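Local atomic coordinates of Zgc:56074 (Danio rerio, PDB entry 3E9D), a protein that probably removes phosphate from fructose 2,6-bisphosphate through a phosphohistidine intermediate, thereby lowering the level of this activator of glycolysis. Residues L198-P203 and I239-F243. Sequence-based numbering, arbitrary orientation.
With K (potassium ion), chain E.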
loop_
_atom_site.group_PDB
_atom_site.type_symbol
_atom_site.label_atom_id
_atom_site.label_comp_id
_atom_site.label_asym_id
_atom_site.label_seq_id
_atom_site.Cartn_x
_atom_site.Cartn_y
_atom_site.Cartn_z
ATOM N N LEU A 198 4.091 -13.985 -6.023
ATOM C CA LEU A 198 5.039 -13.584 -7.067
ATOM C C LEU A 198 6.476 -13.949 -6.688
ATOM O O LEU A 198 6.748 -14.244 -5.519
ATOM C CB LEU A 198 4.912 -12.076 -7.344
ATOM C CG LEU A 198 3.489 -11.610 -7.738
ATOM C CD1 LEU A 198 3.467 -10.121 -8.085
ATOM C CD2 LEU A 198 2.905 -12.435 -8.908
ATOM N N GLN A 199 7.379 -13.944 -7.672
ATOM C CA GLN A 199 8.821 -14.020 -7.412
ATOM C C GLN A 199 9.218 -12.771 -6.626
ATOM O O GLN A 199 8.971 -11.653 -7.068
ATOM C CB GLN A 199 9.612 -14.151 -8.728
ATOM C CG GLN A 199 11.101 -13.772 -8.658
ATOM C CD GLN A 199 12.023 -14.902 -8.201
ATOM O OE1 GLN A 199 11.604 -16.047 -8.008
ATOM N NE2 GLN A 199 13.297 -14.577 -8.032
ATOM N N CYS A 200 9.827 -12.956 -5.459
ATOM C CA CYS A 200 10.071 -11.827 -4.569
ATOM C C CYS A 200 11.290 -12.078 -3.702
ATOM O O CYS A 200 11.488 -13.201 -3.222
ATOM C CB CYS A 200 8.840 -11.586 -3.687
ATOM S SG CYS A 200 8.888 -10.017 -2.715
ATOM N N CYS A 201 12.092 -11.032 -3.502
ATOM C CA CYS A 201 13.252 -11.079 -2.626
ATOM C C CYS A 201 12.960 -10.279 -1.371
ATOM O O CYS A 201 12.341 -9.215 -1.427
ATOM C CB CYS A 201 14.524 -10.526 -3.300
ATOM S SG CYS A 201 14.869 -11.145 -5.011
ATOM N N LEU A 202 13.401 -10.806 -0.239
ATOM C CA LEU A 202 13.248 -10.137 1.038
ATOM C C LEU A 202 14.635 -10.053 1.679
ATOM O O LEU A 202 15.390 -11.026 1.614
ATOM C CB LEU A 202 12.260 -10.900 1.941
ATOM C CG LEU A 202 10.762 -10.887 1.606
ATOM C CD1 LEU A 202 10.028 -11.829 2.500
ATOM C CD2 LEU A 202 10.163 -9.481 1.712
ATOM N N PRO A 203 14.961 -8.907 2.309
ATOM C CA PRO A 203 16.290 -8.568 2.828
ATOM C C PRO A 203 16.672 -9.348 4.097
ATOM O O PRO A 203 15.807 -9.989 4.709
ATOM C CB PRO A 203 16.163 -7.071 3.132
ATOM C CG PRO A 203 14.695 -6.908 3.513
ATOM C CD PRO A 203 13.967 -7.844 2.589
ATOM N N ILE A 239 10.946 -8.227 -7.835
ATOM C CA ILE A 239 10.271 -7.467 -6.789
ATOM C C ILE A 239 11.144 -7.610 -5.534
ATOM O O ILE A 239 11.444 -8.731 -5.093
ATOM C CB ILE A 239 8.831 -7.988 -6.550
ATOM C CG1 ILE A 239 8.033 -7.951 -7.872
ATOM C CG2 ILE A 239 8.137 -7.185 -5.433
ATOM C CD1 ILE A 239 6.696 -8.663 -7.830
ATOM N N GLN A 240 11.593 -6.486 -4.990
ATOM C CA GLN A 240 12.436 -6.502 -3.801
ATOM C C GLN A 240 11.691 -5.828 -2.660
ATOM O O GLN A 240 11.382 -4.633 -2.732
ATOM C CB GLN A 240 13.777 -5.789 -4.057
ATOM C CG GLN A 240 14.640 -5.541 -2.779
ATOM C CD GLN A 240 15.416 -6.781 -2.321
ATOM O OE1 GLN A 240 16.111 -7.405 -3.115
ATOM N NE2 GLN A 240 15.297 -7.135 -1.038
ATOM N N GLY A 241 11.410 -6.591 -1.607
ATOM C CA GLY A 241 10.889 -6.004 -0.385
ATOM C C GLY A 241 11.988 -5.220 0.308
ATOM O O GLY A 241 13.130 -5.654 0.341
ATOM N N VAL A 242 11.665 -4.045 0.831
ATOM C CA VAL A 242 12.667 -3.247 1.576
ATOM C C VAL A 242 12.300 -3.183 3.061
ATOM O O VAL A 242 13.093 -3.574 3.912
ATOM C CB VAL A 242 12.860 -1.830 0.964
ATOM C CG1 VAL A 242 13.951 -1.031 1.685
ATOM C CG2 VAL A 242 13.167 -1.921 -0.559
ATOM N N PHE A 243 11.096 -2.702 3.368
ATOM C CA PHE A 243 10.582 -2.709 4.738
ATOM C C PHE A 243 9.060 -2.801 4.699
ATOM O O PHE A 243 8.430 -2.459 3.675
ATOM C CB PHE A 243 11.094 -1.513 5.577
ATOM C CG PHE A 243 10.847 -0.134 4.948
ATOM C CD1 PHE A 243 9.610 0.499 5.086
ATOM C CD2 PHE A 243 11.869 0.528 4.257
ATOM C CE1 PHE A 243 9.377 1.783 4.549
ATOM C CE2 PHE A 243 11.663 1.819 3.700
ATOM C CZ PHE A 243 10.416 2.445 3.845
HETATM K K K E . 7.397 -15.936 -3.577
HETATM O O HOH W 1 12.332 -10.756 -7.307
HETATM O O HOH W 2 9.061 -14.453 -1.285
#
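Cys201 joins Gln240 through a single beta bridge, and its backbone makes both direct hydrogen bonds of the contact. Its N donates to Ile239 O (2.9 Å, 171° at the hydrogen), while its O accepts from Gly241 N at 2.8 Å. The two chains run in roughly the same direction, as a parallel bridge requires. Packing is tight from Ile239 to Gly241 and Pro203. Ile239 lies against the loop with both branches: CG2 sits 4.0 Å from Cys200 SG, and CD1 touches Leu198 CD1 at 3.6 Å, the two side chains crossing at a slant, methyl against methyl. Gly241 has no side chain, and Leu202 CD2 lies 4.1 Å from its CA. Gln240 starts out away from the loop, but its bent chain (chi2 80°) folds the amide back: OE1 comes to 3.5 Å from Cys201 CB, and NE2 donates to Gly241 O within its own strand, a bond that fixes the turn of the amide beside Pro203. The same carbonyl oxygen meets the proline ring, with Pro203 CD 3.2 Å from Gly241 O.

In the histidine phosphatase fold seen here, strand 233-246 is an outermost strand of the mixed sheet, hydrogen-bonded on its inner side to strand 220-230; the loop after helix 184-197 lies along its other edge.

The loose side is the exposed side chain of Gln199. The backbone O of this residue lies against Ile239 CB and is also linked, weakly, through water 1 to Ile239 N. Beyond it, Leu198 O turns to a potassium ion 2.7 Å away, which Val195 and Glu196 also bind through their carbonyl oxygens.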